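Putative uronate isomerase (PDB 4NAR) is of uncertain function; its N-terminal domain is related to lactate racemases, so it may act as a racemase or isomerase. Local coordinates at residues Trp323-Trp337 with Val349-Phe362. Residues are numbered along the deposited sequence; the frame is centred on the assembly and turned at random.
Sequences WIREIGYHCKDYVKW and VAAHVINVRGAGTF
Phe362, Tyr329 and Val353 bury the most surface where the end of helix 318-327, the start of helix 332-341 and the link between them pack on helix 347-357 and strand 360-362. With CG anti to its backbone N (chi1 -180°), the Phe362 side chain reaches over the start of helix 332-341. Tyr334 CA lies over one face of the Phe362 ring, 4.0 Å from the centroid, and Tyr334 turns its own ring edge toward the Phe362 face in an offset edge-to-face pair, planes at 80°. Farther out, Phe362 CZ sits over one face of the Trp337 indole. A flat ring suits this place between two aromatics; replacing Phe362 by an alanine would probably open a gap beside Tyr334 and leave the Trp337 ring freer to turn.

At the other end, Tyr329 lies across helix 347-357. Branched Val353 suits its place by sending CG2 over one face of the Tyr329 ring, 3.9 Å from the centroid, and CG1 to Val335 CG2. Tyrosine suits position 329 because its ring rests on valines while its hydroxyl reaches the imidazole edge: Tyr329 OH and His352 NE2 share a hydrogen bond of 2.7 Å. Trp283 stacks on His352. Between these ends, Val335 CG2 packs on Ile354 CG1 at 3.6 Å. Waters link Lys332 N to Gly358 O and Asp333 N to Gly360 O. The contact is thus mainly apolar and aromatic, with Tyr329 OH and His352 NE2 paired in its interior and water serving the backbone at the helix start.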
# COMPACT_ATOMS: atom_id res chain seq x y z
N TRP A 323 -8.89 -18.13 -0.66
CA TRP A 323 -9.25 -17.65 -1.99
C TRP A 323 -8.05 -17.60 -2.92
O TRP A 323 -8.14 -18.04 -4.07
CB TRP A 323 -9.93 -16.29 -1.89
CG TRP A 323 -11.33 -16.40 -1.41
CD1 TRP A 323 -12.14 -17.51 -1.46
CD2 TRP A 323 -12.12 -15.36 -0.82
NE1 TRP A 323 -13.38 -17.22 -0.93
CE2 TRP A 323 -13.40 -15.90 -0.53
CE3 TRP A 323 -11.88 -14.01 -0.51
CZ2 TRP A 323 -14.43 -15.14 0.06
CZ3 TRP A 323 -12.90 -13.26 0.08
CH2 TRP A 323 -14.16 -13.83 0.36
N ILE A 324 -6.94 -17.06 -2.43
CA ILE A 324 -5.70 -17.02 -3.21
C ILE A 324 -5.29 -18.41 -3.70
O ILE A 324 -4.98 -18.58 -4.89
CB ILE A 324 -4.54 -16.39 -2.42
CG1 ILE A 324 -4.80 -14.89 -2.22
CG2 ILE A 324 -3.22 -16.63 -3.15
CD1 ILE A 324 -4.07 -14.29 -1.04
N ARG A 325 -5.29 -19.38 -2.80
CA ARG A 325 -4.95 -20.77 -3.12
C ARG A 325 -5.95 -21.44 -4.08
O ARG A 325 -5.56 -22.28 -4.89
CB ARG A 325 -4.80 -21.61 -1.85
CG ARG A 325 -3.51 -21.34 -1.06
CD ARG A 325 -3.39 -22.21 0.20
NE ARG A 325 -4.09 -21.63 1.35
CZ ARG A 325 -5.20 -22.14 1.91
NH1 ARG A 325 -5.75 -23.25 1.44
NH2 ARG A 325 -5.75 -21.53 2.96
N GLU A 326 -7.23 -21.07 -3.99
CA GLU A 326 -8.24 -21.58 -4.93
C GLU A 326 -7.92 -21.20 -6.38
O GLU A 326 -7.78 -22.07 -7.25
CB GLU A 326 -9.64 -21.07 -4.57
CG GLU A 326 -10.55 -22.11 -3.92
CD GLU A 326 -11.47 -21.51 -2.85
OE1 GLU A 326 -12.03 -20.40 -3.08
OE2 GLU A 326 -11.63 -22.15 -1.77
N ILE A 327 -7.81 -19.90 -6.64
CA ILE A 327 -7.59 -19.44 -8.00
C ILE A 327 -6.13 -19.60 -8.46
O ILE A 327 -5.87 -19.90 -9.63
CB ILE A 327 -8.10 -17.98 -8.19
CG1 ILE A 327 -8.22 -17.63 -9.68
CG2 ILE A 327 -7.23 -16.96 -7.42
CD1 ILE A 327 -8.53 -16.17 -9.92
N GLY A 328 -5.17 -19.41 -7.54
CA GLY A 328 -3.76 -19.48 -7.90
C GLY A 328 -3.33 -18.31 -8.79
O GLY A 328 -4.14 -17.43 -9.15
N TYR A 329 -2.06 -18.31 -9.17
CA TYR A 329 -1.49 -17.15 -9.85
C TYR A 329 -1.46 -17.29 -11.37
O TYR A 329 -0.80 -18.17 -11.91
CB TYR A 329 -0.10 -16.86 -9.29
CG TYR A 329 -0.13 -16.35 -7.86
CD1 TYR A 329 -0.19 -14.97 -7.60
CD2 TYR A 329 -0.11 -17.22 -6.78
CE1 TYR A 329 -0.21 -14.48 -6.29
CE2 TYR A 329 -0.13 -16.75 -5.47
CZ TYR A 329 -0.18 -15.37 -5.23
OH TYR A 329 -0.21 -14.87 -3.94
N HIS A 330 -2.17 -16.39 -12.04
CA HIS A 330 -2.38 -16.48 -13.48
C HIS A 330 -2.44 -15.11 -14.14
O HIS A 330 -2.53 -14.09 -13.45
CB HIS A 330 -3.71 -17.19 -13.76
CG HIS A 330 -3.80 -18.58 -13.18
ND1 HIS A 330 -3.45 -19.70 -13.89
CD2 HIS A 330 -4.21 -19.01 -11.96
CE1 HIS A 330 -3.65 -20.77 -13.14
NE2 HIS A 330 -4.10 -20.38 -11.97
N CYS A 331 -2.41 -15.10 -15.48
CA CYS A 331 -2.44 -13.87 -16.26
C CYS A 331 -3.85 -13.30 -16.30
O CYS A 331 -4.82 -13.97 -15.91
CB CYS A 331 -1.93 -14.11 -17.69
SG CYS A 331 -3.04 -15.14 -18.74
N LYS A 332 -3.96 -12.07 -16.79
CA LYS A 332 -5.22 -11.34 -16.78
C LYS A 332 -6.32 -12.06 -17.54
O LYS A 332 -7.46 -12.11 -17.06
CB LYS A 332 -5.04 -9.93 -17.34
CG LYS A 332 -6.16 -8.98 -16.92
CD LYS A 332 -6.36 -7.88 -17.94
CE LYS A 332 -5.07 -7.13 -18.20
NZ LYS A 332 -5.33 -5.75 -18.73
N ASP A 333 -6.00 -12.60 -18.70
CA ASP A 333 -7.01 -13.24 -19.54
C ASP A 333 -7.53 -14.55 -18.95
O ASP A 333 -8.71 -14.88 -19.11
CB ASP A 333 -6.55 -13.42 -20.99
CG ASP A 333 -6.60 -12.11 -21.77
OD1 ASP A 333 -7.25 -11.14 -21.31
OD2 ASP A 333 -5.98 -12.05 -22.86
N TYR A 334 -6.68 -15.29 -18.25
CA TYR A 334 -7.13 -16.46 -17.52
C TYR A 334 -8.10 -16.07 -16.39
O TYR A 334 -9.10 -16.74 -16.15
CB TYR A 334 -5.95 -17.24 -16.93
CG TYR A 334 -6.37 -18.42 -16.09
CD1 TYR A 334 -6.39 -19.70 -16.62
CD2 TYR A 334 -6.78 -18.25 -14.77
CE1 TYR A 334 -6.79 -20.80 -15.85
CE2 TYR A 334 -7.19 -19.32 -14.00
CZ TYR A 334 -7.19 -20.60 -14.53
OH TYR A 334 -7.58 -21.66 -13.74
N VAL A 335 -7.78 -14.97 -15.70
CA VAL A 335 -8.55 -14.57 -14.53
C VAL A 335 -9.94 -14.04 -14.91
O VAL A 335 -10.95 -14.37 -14.27
CB VAL A 335 -7.75 -13.58 -13.65
CG1 VAL A 335 -8.56 -13.11 -12.44
CG2 VAL A 335 -6.44 -14.23 -13.21
N LYS A 336 -10.00 -13.24 -15.97
CA LYS A 336 -11.27 -12.77 -16.52
C LYS A 336 -12.17 -13.95 -16.87
O LYS A 336 -13.37 -13.92 -16.63
CB LYS A 336 -11.05 -11.92 -17.76
CG LYS A 336 -10.67 -10.49 -17.46
CD LYS A 336 -9.85 -9.93 -18.60
CE LYS A 336 -10.11 -8.45 -18.79
NZ LYS A 336 -10.73 -8.20 -20.13
N TRP A 337 -11.56 -14.99 -17.45
CA TRP A 337 -12.28 -16.21 -17.79
C TRP A 337 -12.77 -16.91 -16.52
O TRP A 337 -13.91 -17.40 -16.45
CB TRP A 337 -11.37 -17.14 -18.58
CG TRP A 337 -11.91 -18.54 -18.69
CD1 TRP A 337 -12.82 -19.00 -19.60
CD2 TRP A 337 -11.57 -19.66 -17.85
NE1 TRP A 337 -13.07 -20.34 -19.38
CE2 TRP A 337 -12.31 -20.77 -18.31
CE3 TRP A 337 -10.70 -19.84 -16.76
CZ2 TRP A 337 -12.22 -22.04 -17.73
CZ3 TRP A 337 -10.62 -21.10 -16.18
CH2 TRP A 337 -11.37 -22.18 -16.66
N VAL A 349 -8.50 -10.17 -4.40
CA VAL A 349 -7.72 -11.38 -4.65
C VAL A 349 -7.45 -11.60 -6.15
O VAL A 349 -6.32 -11.92 -6.56
CB VAL A 349 -8.42 -12.63 -4.08
CG1 VAL A 349 -7.67 -13.91 -4.49
CG2 VAL A 349 -8.55 -12.52 -2.56
N ALA A 350 -8.49 -11.43 -6.97
CA ALA A 350 -8.33 -11.58 -8.42
C ALA A 350 -7.27 -10.62 -8.94
O ALA A 350 -6.37 -11.01 -9.70
CB ALA A 350 -9.67 -11.37 -9.15
N ALA A 351 -7.37 -9.35 -8.53
CA ALA A 351 -6.40 -8.35 -8.98
C ALA A 351 -4.98 -8.70 -8.49
O ALA A 351 -4.00 -8.58 -9.24
CB ALA A 351 -6.83 -6.94 -8.53
N HIS A 352 -4.89 -9.14 -7.23
CA HIS A 352 -3.60 -9.46 -6.61
C HIS A 352 -2.82 -10.52 -7.41
O HIS A 352 -1.63 -10.35 -7.72
CB HIS A 352 -3.84 -10.00 -5.20
CG HIS A 352 -2.70 -10.82 -4.66
ND1 HIS A 352 -1.51 -10.26 -4.25
CD2 HIS A 352 -2.59 -12.15 -4.45
CE1 HIS A 352 -0.70 -11.22 -3.81
NE2 HIS A 352 -1.33 -12.37 -3.93
N VAL A 353 -3.52 -11.60 -7.70
CA VAL A 353 -2.98 -12.72 -8.46
C VAL A 353 -2.42 -12.29 -9.84
O VAL A 353 -1.31 -12.64 -10.20
CB VAL A 353 -4.08 -13.83 -8.52
CG1 VAL A 353 -4.20 -14.44 -9.90
CG2 VAL A 353 -3.85 -14.87 -7.41
N ILE A 354 -3.18 -11.51 -10.60
CA ILE A 354 -2.69 -10.98 -11.87
C ILE A 354 -1.47 -10.09 -11.63
O ILE A 354 -0.47 -10.17 -12.34
CB ILE A 354 -3.75 -10.13 -12.57
CG1 ILE A 354 -5.02 -10.96 -12.82
CG2 ILE A 354 -3.19 -9.54 -13.88
CD1 ILE A 354 -6.24 -10.12 -13.27
N ASN A 355 -1.59 -9.22 -10.62
CA ASN A 355 -0.51 -8.31 -10.26
C ASN A 355 0.82 -9.04 -10.03
O ASN A 355 1.87 -8.64 -10.56
CB ASN A 355 -0.92 -7.50 -9.03
CG ASN A 355 -1.83 -6.33 -9.39
OD1 ASN A 355 -1.80 -5.82 -10.53
ND2 ASN A 355 -2.64 -5.87 -8.41
N VAL A 356 0.77 -10.11 -9.24
CA VAL A 356 1.95 -10.92 -8.99
C VAL A 356 2.45 -11.65 -10.25
O VAL A 356 3.65 -11.58 -10.59
CB VAL A 356 1.73 -11.94 -7.87
CG1 VAL A 356 2.95 -12.88 -7.76
CG2 VAL A 356 1.45 -11.24 -6.53
N ARG A 357 1.54 -12.34 -10.95
CA ARG A 357 1.95 -13.23 -12.04
C ARG A 357 2.52 -12.47 -13.25
O ARG A 357 3.44 -12.96 -13.93
CB ARG A 357 0.83 -14.18 -12.47
CG ARG A 357 1.36 -15.34 -13.29
CD ARG A 357 2.31 -16.20 -12.44
NE ARG A 357 3.09 -17.20 -13.20
CZ ARG A 357 4.19 -16.92 -13.91
NH1 ARG A 357 4.65 -15.67 -14.00
NH2 ARG A 357 4.83 -17.90 -14.54
N GLY A 358 1.98 -11.28 -13.51
CA GLY A 358 2.45 -10.47 -14.62
C GLY A 358 1.81 -10.81 -15.95
O GLY A 358 0.83 -11.57 -16.03
N ALA A 359 2.37 -10.23 -17.02
CA ALA A 359 1.86 -10.42 -18.37
C ALA A 359 1.92 -11.88 -18.81
O ALA A 359 2.81 -12.63 -18.39
CB ALA A 359 2.66 -9.56 -19.35
N GLY A 360 0.98 -12.26 -19.67
CA GLY A 360 0.93 -13.60 -20.21
C GLY A 360 -0.20 -13.72 -21.23
O GLY A 360 -0.98 -12.78 -21.41
N THR A 361 -0.27 -14.87 -21.89
CA THR A 361 -1.36 -15.13 -22.84
C THR A 361 -2.21 -16.31 -22.41
O THR A 361 -1.72 -17.26 -21.77
CB THR A 361 -0.83 -15.43 -24.26
OG1 THR A 361 0.26 -16.35 -24.17
CG2 THR A 361 -0.38 -14.14 -24.96
N PHE A 362 -3.48 -16.24 -22.77
CA PHE A 362 -4.41 -17.31 -22.48
C PHE A 362 -5.13 -17.72 -23.76
O PHE A 362 -5.90 -16.93 -24.33
CB PHE A 362 -5.41 -16.84 -21.43
CG PHE A 362 -6.43 -17.87 -21.05
CD1 PHE A 362 -6.03 -19.08 -20.48
CD2 PHE A 362 -7.78 -17.64 -21.23
CE1 PHE A 362 -6.96 -20.03 -20.10
CE2 PHE A 362 -8.73 -18.60 -20.86
CZ PHE A 362 -8.31 -19.80 -20.29
O HOH W 1 -1.41 -10.71 -17.23
O HOH W 2 -3.74 -11.95 -20.15